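Local coordinates for protein cycloalternan-forming enzyme (Listeria monocytogenes serovar 1/2a, PDB 5F7U) that belongs to glycoside hydrolase family 31, with a TIM-barrel domain among several others, and binds alpha-D-glucopyranose units in several separate pockets, at residues T407-N412 against Y468-N473; N413-A418 against D429-G434; P459-D464 against N473-M478. The protein carries 1 engineered substitution. All coordinates share one frame; numbering follows the deposited sequence.

Interaction 1 of 3, residues T407-N412 against Y468-N473. With GLC (alpha-D-glucopyranose), chain C; GLC (alpha-D-glucopyranose), chain F; GLC (alpha-D-glucopyranose), chain B.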
# COMPACT_ATOMS: atom_id res chain seq x y z
N THR A 407 15.06 20.34 -20.92
CA THR A 407 13.65 20.72 -20.90
C THR A 407 12.78 19.60 -20.32
O THR A 407 11.69 19.85 -19.81
CB THR A 407 13.11 21.01 -22.32
OG1 THR A 407 13.11 19.81 -23.11
CG2 THR A 407 13.94 22.12 -23.04
N TYR A 408 13.23 18.36 -20.49
CA TYR A 408 12.46 17.16 -20.12
C TYR A 408 11.14 16.99 -20.89
O TYR A 408 10.26 16.25 -20.44
CB TYR A 408 12.27 17.05 -18.59
CG TYR A 408 13.59 16.84 -17.92
CD1 TYR A 408 14.15 15.56 -17.85
CD2 TYR A 408 14.31 17.92 -17.41
CE1 TYR A 408 15.39 15.36 -17.28
CE2 TYR A 408 15.56 17.74 -16.84
CZ TYR A 408 16.09 16.45 -16.77
OH TYR A 408 17.33 16.26 -16.22
N TYR A 409 10.99 17.68 -22.02
CA TYR A 409 9.89 17.36 -22.92
C TYR A 409 10.33 17.13 -24.37
O TYR A 409 9.49 16.89 -25.24
CB TYR A 409 8.72 18.36 -22.79
CG TYR A 409 9.05 19.78 -23.18
CD1 TYR A 409 9.05 20.16 -24.52
CD2 TYR A 409 9.33 20.74 -22.21
CE1 TYR A 409 9.35 21.47 -24.89
CE2 TYR A 409 9.63 22.06 -22.56
CZ TYR A 409 9.64 22.41 -23.90
OH TYR A 409 9.91 23.71 -24.29
N ILE A 410 11.64 17.18 -24.61
CA ILE A 410 12.23 17.00 -25.94
C ILE A 410 13.14 15.77 -25.88
O ILE A 410 13.90 15.61 -24.91
CB ILE A 410 13.02 18.25 -26.39
CG1 ILE A 410 12.08 19.46 -26.47
CG2 ILE A 410 13.76 18.03 -27.72
CD1 ILE A 410 12.78 20.80 -26.68
N TRP A 411 13.03 14.92 -26.89
CA TRP A 411 13.86 13.72 -27.03
C TRP A 411 15.34 14.07 -27.11
O TRP A 411 15.73 15.05 -27.77
CB TRP A 411 13.43 12.90 -28.26
CG TRP A 411 12.13 12.26 -28.00
CD1 TRP A 411 10.88 12.80 -28.21
CD2 TRP A 411 11.92 10.97 -27.40
NE1 TRP A 411 9.90 11.90 -27.79
CE2 TRP A 411 10.51 10.78 -27.29
CE3 TRP A 411 12.78 9.94 -26.96
CZ2 TRP A 411 9.95 9.62 -26.74
CZ3 TRP A 411 12.21 8.77 -26.41
CH2 TRP A 411 10.80 8.64 -26.32
N ASN A 412 16.16 13.24 -26.47
CA ASN A 412 17.61 13.43 -26.54
C ASN A 412 18.10 13.47 -27.99
O ASN A 412 17.62 12.72 -28.85
CB ASN A 412 18.34 12.32 -25.77
CG ASN A 412 19.68 12.76 -25.26
OD1 ASN A 412 20.06 13.95 -25.41
ND2 ASN A 412 20.42 11.84 -24.63
N TYR A 468 21.17 27.06 -22.09
CA TYR A 468 20.50 26.10 -22.98
C TYR A 468 19.25 26.77 -23.52
O TYR A 468 18.28 27.00 -22.78
CB TYR A 468 20.14 24.79 -22.24
CG TYR A 468 19.88 23.63 -23.16
CD1 TYR A 468 20.93 22.87 -23.66
CD2 TYR A 468 18.56 23.27 -23.53
CE1 TYR A 468 20.71 21.79 -24.51
CE2 TYR A 468 18.32 22.19 -24.38
CZ TYR A 468 19.40 21.45 -24.86
OH TYR A 468 19.21 20.38 -25.71
N GLU A 469 19.30 27.12 -24.81
CA GLU A 469 18.34 28.05 -25.41
C GLU A 469 16.87 27.82 -25.05
O GLU A 469 16.21 28.73 -24.51
CB GLU A 469 18.52 28.11 -26.93
CG GLU A 469 17.74 29.22 -27.60
CD GLU A 469 17.98 29.29 -29.10
OE1 GLU A 469 18.52 28.33 -29.71
OE2 GLU A 469 17.61 30.32 -29.70
N GLN A 470 16.36 26.62 -25.32
CA GLN A 470 14.94 26.32 -25.08
C GLN A 470 14.55 26.43 -23.62
O GLN A 470 13.49 26.97 -23.31
CB GLN A 470 14.53 24.94 -25.64
CG GLN A 470 13.01 24.74 -25.71
CD GLN A 470 12.33 25.82 -26.54
OE1 GLN A 470 12.76 26.10 -27.65
NE2 GLN A 470 11.28 26.42 -26.00
N ARG A 471 15.42 25.93 -22.75
CA ARG A 471 15.19 25.96 -21.31
C ARG A 471 15.18 27.42 -20.83
O ARG A 471 14.30 27.80 -20.05
CB ARG A 471 16.28 25.14 -20.62
CG ARG A 471 15.95 24.61 -19.24
CD ARG A 471 17.25 24.06 -18.64
NE ARG A 471 18.00 25.12 -17.97
CZ ARG A 471 19.32 25.26 -17.95
NH1 ARG A 471 19.84 26.28 -17.28
NH2 ARG A 471 20.14 24.42 -18.58
N ASP A 472 16.13 28.22 -21.32
CA ASP A 472 16.20 29.65 -21.00
C ASP A 472 14.94 30.41 -21.45
O ASP A 472 14.36 31.16 -20.66
CB ASP A 472 17.50 30.28 -21.57
CG ASP A 472 18.75 29.73 -20.89
OD1 ASP A 472 18.68 29.37 -19.69
OD2 ASP A 472 19.81 29.65 -21.56
N ASN A 473 14.50 30.15 -22.68
CA ASN A 473 13.23 30.71 -23.19
C ASN A 473 12.03 30.37 -22.30
O ASN A 473 11.25 31.26 -21.92
CB ASN A 473 12.97 30.23 -24.63
CG ASN A 473 13.94 30.81 -25.66
OD1 ASN A 473 14.74 31.70 -25.37
ND2 ASN A 473 13.86 30.28 -26.88
C1 GLC C . 18.77 22.00 -30.04
C2 GLC C . 18.33 22.98 -31.14
C3 GLC C . 19.05 24.33 -31.01
C4 GLC C . 18.90 24.90 -29.60
C5 GLC C . 19.32 23.87 -28.54
C6 GLC C . 18.99 24.36 -27.13
O2 GLC C . 18.59 22.42 -32.43
O3 GLC C . 18.50 25.26 -31.95
O4 GLC C . 19.69 26.08 -29.47
O5 GLC C . 18.65 22.62 -28.75
O6 GLC C . 17.57 24.53 -27.02
C1 GLC F . 18.16 9.85 -12.92
C2 GLC F . 19.14 10.99 -12.59
C3 GLC F . 18.63 12.33 -13.14
C4 GLC F . 18.27 12.22 -14.62
C5 GLC F . 17.25 11.09 -14.79
C6 GLC F . 16.73 10.91 -16.21
O2 GLC F . 19.28 11.11 -11.17
O3 GLC F . 19.61 13.35 -12.94
O4 GLC F . 17.73 13.48 -15.06
O5 GLC F . 17.82 9.86 -14.31
O6 GLC F . 17.78 10.39 -17.02
C1 GLC B . 23.51 21.90 -27.51
C2 GLC B . 24.70 21.54 -28.44
C3 GLC B . 24.30 21.24 -29.89
C4 GLC B . 23.07 20.33 -29.97
C5 GLC B . 21.98 21.03 -29.16
C6 GLC B . 20.57 20.51 -29.39
O1 GLC B . 23.15 23.29 -27.60
O2 GLC B . 25.66 22.61 -28.42
O3 GLC B . 25.39 20.64 -30.60
O4 GLC B . 22.66 20.15 -31.33
O5 GLC B . 22.35 21.07 -27.77
O6 GLC B . 20.08 21.46 -30.35
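Q470, in the first turn of helix 469-481, meets T407, Y409 and I410 in a loop of the family 31 TIM-barrel domain. Its CB touches both the loop and a sugar, 3.9 Å from T407 CG2 and 3.4 Å from O6 of the chain C alpha-D-glucopyranose. One carbon on, CG is the point of convergence: T407 CG2, Y409 OH (3.6 Å) and I410 CD1 all approach it. A bend at the next bond (chi2 56°) then carries the amide past the tip of Y409, whose ring plane is turned 67° from the amide plane. Both ends of that amide are used outside the contact, OE1 accepting from K419 N and NE2 donating to D474 OD1, while Y409 OH bonds D474 OD2. On the loop side, T407 OG1 accepts from Y409 N, two residues on, at 3.2 Å, which makes an ST turn; OG1 also pairs with D404. The sugar is gripped by the start of the helix. Its C6 lies over one face of the Y468 ring, 3.5 Å above the plane and offset toward the rim. Its O4 donates to E469 OE1 at 2.5 Å, and Q470 N donates to O6 at 3.0 Å.

Interaction 2 of 3, residues N413-A418 against D429-G434. With GLC (alpha-D-glucopyranose), chain C.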
# COMPACT_ATOMS: atom_id res chain seq x y z
N ASN A 413 19.03 14.40 -28.25
CA ASN A 413 19.66 14.58 -29.58
C ASN A 413 18.75 15.20 -30.66
O ASN A 413 19.22 15.42 -31.79
CB ASN A 413 20.29 13.28 -30.15
CG ASN A 413 21.29 12.60 -29.22
OD1 ASN A 413 21.48 11.39 -29.33
ND2 ASN A 413 21.94 13.34 -28.32
N ALA A 414 17.50 15.51 -30.33
CA ALA A 414 16.59 16.14 -31.31
C ALA A 414 17.02 17.57 -31.57
O ALA A 414 17.39 18.30 -30.64
CB ALA A 414 15.14 16.09 -30.83
N THR A 415 16.98 17.97 -32.83
CA THR A 415 17.27 19.36 -33.20
C THR A 415 15.98 20.01 -33.68
O THR A 415 15.04 19.31 -34.08
CB THR A 415 18.40 19.47 -34.23
OG1 THR A 415 18.07 18.71 -35.41
CG2 THR A 415 19.72 18.95 -33.64
N TYR A 416 15.94 21.35 -33.62
CA TYR A 416 14.72 22.15 -33.84
C TYR A 416 15.06 23.64 -33.79
O TYR A 416 16.11 24.02 -33.24
CB TYR A 416 13.67 21.84 -32.75
CG TYR A 416 14.22 21.99 -31.34
CD1 TYR A 416 14.20 23.23 -30.69
CD2 TYR A 416 14.81 20.90 -30.68
CE1 TYR A 416 14.73 23.38 -29.41
CE2 TYR A 416 15.34 21.04 -29.40
CZ TYR A 416 15.30 22.27 -28.77
OH TYR A 416 15.82 22.41 -27.52
N THR A 417 14.17 24.48 -34.31
CA THR A 417 14.27 25.91 -34.08
C THR A 417 13.61 26.19 -32.73
O THR A 417 12.44 25.84 -32.52
CB THR A 417 13.61 26.71 -35.22
OG1 THR A 417 14.28 26.39 -36.44
CG2 THR A 417 13.70 28.23 -34.98
N ALA A 418 14.38 26.78 -31.81
CA ALA A 418 13.88 27.08 -30.47
C ALA A 418 12.67 28.01 -30.54
O ALA A 418 12.58 28.86 -31.44
CB ALA A 418 14.97 27.68 -29.60
N ASP A 429 8.07 19.54 -35.79
CA ASP A 429 9.06 20.59 -35.50
C ASP A 429 10.47 20.02 -35.31
O ASP A 429 11.45 20.75 -35.41
CB ASP A 429 8.64 21.40 -34.26
CG ASP A 429 7.49 22.36 -34.53
OD1 ASP A 429 7.39 22.94 -35.65
OD2 ASP A 429 6.66 22.56 -33.61
N PHE A 430 10.56 18.72 -35.02
CA PHE A 430 11.85 18.12 -34.66
C PHE A 430 12.50 17.38 -35.80
O PHE A 430 11.80 16.82 -36.65
CB PHE A 430 11.67 17.17 -33.48
CG PHE A 430 11.15 17.84 -32.25
CD1 PHE A 430 11.99 18.64 -31.47
CD2 PHE A 430 9.83 17.65 -31.86
CE1 PHE A 430 11.52 19.25 -30.31
CE2 PHE A 430 9.34 18.26 -30.70
CZ PHE A 430 10.19 19.05 -29.92
N THR A 431 13.83 17.43 -35.84
CA THR A 431 14.65 16.50 -36.60
C THR A 431 15.24 15.54 -35.57
O THR A 431 15.97 15.95 -34.66
CB THR A 431 15.76 17.25 -37.36
OG1 THR A 431 15.16 18.19 -38.25
CG2 THR A 431 16.64 16.29 -38.17
N PHE A 432 14.92 14.26 -35.71
CA PHE A 432 15.35 13.27 -34.72
C PHE A 432 16.67 12.62 -35.13
O PHE A 432 16.84 12.25 -36.28
CB PHE A 432 14.23 12.26 -34.46
CG PHE A 432 13.03 12.88 -33.80
CD1 PHE A 432 13.08 13.27 -32.46
CD2 PHE A 432 11.85 13.08 -34.52
CE1 PHE A 432 11.96 13.85 -31.85
CE2 PHE A 432 10.74 13.65 -33.91
CZ PHE A 432 10.79 14.03 -32.58
N ASN A 433 17.61 12.57 -34.19
CA ASN A 433 18.99 12.21 -34.47
C ASN A 433 19.53 11.24 -33.42
O ASN A 433 18.94 11.07 -32.34
CB ASN A 433 19.90 13.45 -34.44
CG ASN A 433 19.42 14.58 -35.34
OD1 ASN A 433 19.51 14.50 -36.57
ND2 ASN A 433 18.94 15.65 -34.73
N GLY A 434 20.67 10.63 -33.74
CA GLY A 434 21.51 9.97 -32.74
C GLY A 434 20.81 8.84 -32.02
O GLY A 434 20.45 7.85 -32.63
C1 GLC C . 18.77 22.00 -30.04
C2 GLC C . 18.33 22.98 -31.14
C3 GLC C . 19.05 24.33 -31.01
C4 GLC C . 18.90 24.90 -29.60
C5 GLC C . 19.32 23.87 -28.54
C6 GLC C . 18.99 24.36 -27.13
O2 GLC C . 18.59 22.42 -32.43
O3 GLC C . 18.50 25.26 -31.95
O4 GLC C . 19.69 26.08 -29.47
O5 GLC C . 18.65 22.62 -28.75
O6 GLC C . 17.57 24.53 -27.02
O HOH W 1 11.92 23.51 -35.72
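T415 and T431 form a single antiparallel beta bridge of the hydrogen-bonded kind, T415 N to T431 O at 2.9 Å and T431 N to T415 O at 2.8 Å, between chain directions 158° apart. Both partners belong to the long connection that runs from barrel strand 396-399 to helix 439-448 in the TIM-barrel domain, so the bridge ties this excursion back on itself. Beyond it, the N433 amide takes over the pairing. ND2 donates to N413 O at 3.0 Å, in the carbonyl plane, and to T415 OG1 at 3.3 Å; both acceptors lie close to the plane of the amide, and one nitrogen thus clasps backbone and hydroxyl together. A414 CB touches both F432 CD1 and F430 CD1, which meet it from directions roughly at right angles. Y416 CD2 lies at the edge of the F430 ring, 3.7 Å from its CD1; the pair is oblique, with planes 81° apart, and F425 stacks on F430 and meets Y416 edge-to-face. Chi1 of 53° sets the Y416 ring between its own N and carbonyl carbon, side by side with F430, and beneath the chain C alpha-D-glucopyranose, whose C2 stands 3.8 Å above the ring, over its centre. The backbone of Y416 holds the O2 and O3 hydroxyls: N donates to O2 at 3.1 Å, while O accepts from both O2 and O3. At the far end of the ring, Y416 OH and the sugar O6 are 2.8 Å apart in a hydrogen bond that either could donate.

Interaction 3 of 3, residues P459-D464 against N473-M478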
# COMPACT_ATOMS: atom_id res chain seq x y z
N PRO A 459 8.50 17.91 -11.65
CA PRO A 459 7.60 19.08 -11.58
C PRO A 459 8.35 20.42 -11.63
O PRO A 459 7.76 21.47 -11.37
CB PRO A 459 6.93 18.89 -10.21
CG PRO A 459 8.01 18.26 -9.37
CD PRO A 459 8.74 17.32 -10.30
N VAL A 460 9.64 20.35 -11.93
CA VAL A 460 10.54 21.49 -11.79
C VAL A 460 11.10 21.80 -13.16
O VAL A 460 11.34 20.90 -13.94
CB VAL A 460 11.66 21.17 -10.75
CG1 VAL A 460 12.51 19.97 -11.18
CG2 VAL A 460 12.51 22.39 -10.43
N LEU A 461 11.27 23.09 -13.46
CA LEU A 461 12.05 23.52 -14.61
C LEU A 461 13.50 23.63 -14.15
O LEU A 461 13.82 24.44 -13.26
CB LEU A 461 11.55 24.84 -15.17
CG LEU A 461 12.28 25.36 -16.41
CD1 LEU A 461 11.27 25.81 -17.45
CD2 LEU A 461 13.24 26.49 -16.06
N LYS A 462 14.36 22.81 -14.75
CA LYS A 462 15.75 22.70 -14.34
C LYS A 462 16.48 24.00 -14.61
O LYS A 462 16.32 24.59 -15.67
CB LYS A 462 16.42 21.53 -15.07
CG LYS A 462 17.93 21.48 -14.90
CD LYS A 462 18.58 20.73 -16.04
CE LYS A 462 20.06 21.05 -16.09
NZ LYS A 462 20.74 20.07 -16.98
N ASP A 463 17.26 24.47 -13.63
CA ASP A 463 18.14 25.62 -13.86
C ASP A 463 19.43 25.44 -13.09
O ASP A 463 19.51 25.76 -11.90
CB ASP A 463 17.45 26.95 -13.50
CG ASP A 463 18.30 28.17 -13.83
OD1 ASP A 463 19.45 28.03 -14.32
OD2 ASP A 463 17.83 29.30 -13.59
N ASP A 464 20.46 24.94 -13.77
CA ASP A 464 21.77 24.76 -13.14
C ASP A 464 22.79 25.82 -13.56
O ASP A 464 24.00 25.62 -13.44
CB ASP A 464 22.29 23.36 -13.42
CG ASP A 464 22.57 23.12 -14.89
OD1 ASP A 464 22.17 23.94 -15.75
OD2 ASP A 464 23.19 22.09 -15.19
N ASN A 473 14.50 30.15 -22.68
CA ASN A 473 13.23 30.71 -23.19
C ASN A 473 12.03 30.37 -22.30
O ASN A 473 11.25 31.26 -21.92
CB ASN A 473 12.97 30.23 -24.63
CG ASN A 473 13.94 30.81 -25.66
OD1 ASN A 473 14.74 31.70 -25.37
ND2 ASN A 473 13.86 30.28 -26.88
N ASP A 474 11.89 29.08 -21.97
CA ASP A 474 10.80 28.61 -21.13
C ASP A 474 10.81 29.24 -19.75
O ASP A 474 9.76 29.61 -19.22
CB ASP A 474 10.83 27.09 -21.00
CG ASP A 474 10.47 26.37 -22.30
OD1 ASP A 474 10.11 27.02 -23.30
OD2 ASP A 474 10.54 25.12 -22.32
N GLU A 475 12.01 29.40 -19.18
CA GLU A 475 12.17 30.00 -17.87
C GLU A 475 11.70 31.45 -17.85
O GLU A 475 10.97 31.86 -16.94
CB GLU A 475 13.61 29.92 -17.39
CG GLU A 475 13.74 30.41 -15.96
CD GLU A 475 15.12 30.27 -15.37
OE1 GLU A 475 15.60 31.25 -14.77
OE2 GLU A 475 15.72 29.20 -15.51
N GLU A 476 12.14 32.23 -18.84
CA GLU A 476 11.73 33.63 -18.94
C GLU A 476 10.21 33.77 -19.01
O GLU A 476 9.63 34.60 -18.32
CB GLU A 476 12.42 34.31 -20.13
CG GLU A 476 12.23 35.83 -20.16
CD GLU A 476 13.10 36.52 -21.19
OE1 GLU A 476 14.04 35.87 -21.73
OE2 GLU A 476 12.88 37.73 -21.45
N TYR A 477 9.58 32.93 -19.83
CA TYR A 477 8.12 32.90 -19.96
C TYR A 477 7.42 32.52 -18.65
O TYR A 477 6.48 33.19 -18.22
CB TYR A 477 7.69 31.95 -21.09
CG TYR A 477 6.19 31.91 -21.33
CD1 TYR A 477 5.52 33.02 -21.88
CD2 TYR A 477 5.43 30.77 -21.00
CE1 TYR A 477 4.15 32.98 -22.10
CE2 TYR A 477 4.06 30.74 -21.22
CZ TYR A 477 3.42 31.85 -21.76
OH TYR A 477 2.07 31.83 -21.99
N MET A 478 7.90 31.43 -18.04
CA MET A 478 7.35 30.92 -16.80
C MET A 478 7.34 31.99 -15.70
O MET A 478 6.32 32.18 -15.04
CB MET A 478 8.17 29.70 -16.36
CG MET A 478 7.60 28.93 -15.19
SD MET A 478 8.74 27.56 -14.88
CE MET A 478 7.91 26.80 -13.50
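D474 is the first residue of segment 473-478 to touch segment 459-464, and it does so through its CB, which lies 3.8 Å from L461 CD1. Its side chain crosses that of the leucine at about a right angle, and the carboxylate takes no part in this apolar approach; its oxygens are bonded elsewhere. E475 follows and makes two kinds of contact. Near the backbone, its CB meets the other leucine branch, CD2, at 3.7 Å, so the two methyls of L461 are divided between consecutive helical residues. Farther out, the extended chain of E475 (chi1 -174°, chi2 176°) delivers its carboxylate to that of D463, with the planes 50° apart. D463 OD2 comes within 2.9 Å of E475 OE2 and 3.2 Å of E475 OE1. Two acceptors cannot bond without a proton, and the approach is consistent with compensation by R494, which makes salt bridges to D463 OD2 through NH1 and to E475 OE1 through NH2; a raised pKa, with a proton shared between the two carboxylates, is possible, although the two salt bridges to R494 would work against it. In the TIM barrel, strand 452-457, third of eight, runs into 459-464, where the short strand 460-461 pairs antiparallel with 505-506, and helix 469-481 comes back alongside. M478, one turn after D474, returns to the same leucine. Its side chain slides past L461 in the opposite direction, and SD sits 3.9 Å from L461 CB and 4.0 Å from L461 CD1. W518 of helix 512-520 touches both L461 and M478, I505 touches E475 and M478, and W517 adds to the cover of the methionine.

Overall arrangement
Interaction 1 lies between the other two: its centre is about 11 Å from that of interaction 2 and about 9 Å from that of interaction 3, whereas the centres of interactions 2 and 3 are about 19 Å apart. Interactions 1 and 3 use successive parts of helix 469-481 and share N473; they are joined where Y409 OH lies 2.5 Å from D474 OD2, and by a salt bridge from R471 NH1 to D463 OD1 at 3.5 Å. Interactions 1 and 2 meet where I410 CD1 lies 3.5 Å from Y416 OH. Together these two supply A414, T415, Y416, Y468, E469 and Q470, the six residues of one alpha-D-glucopyranose pocket.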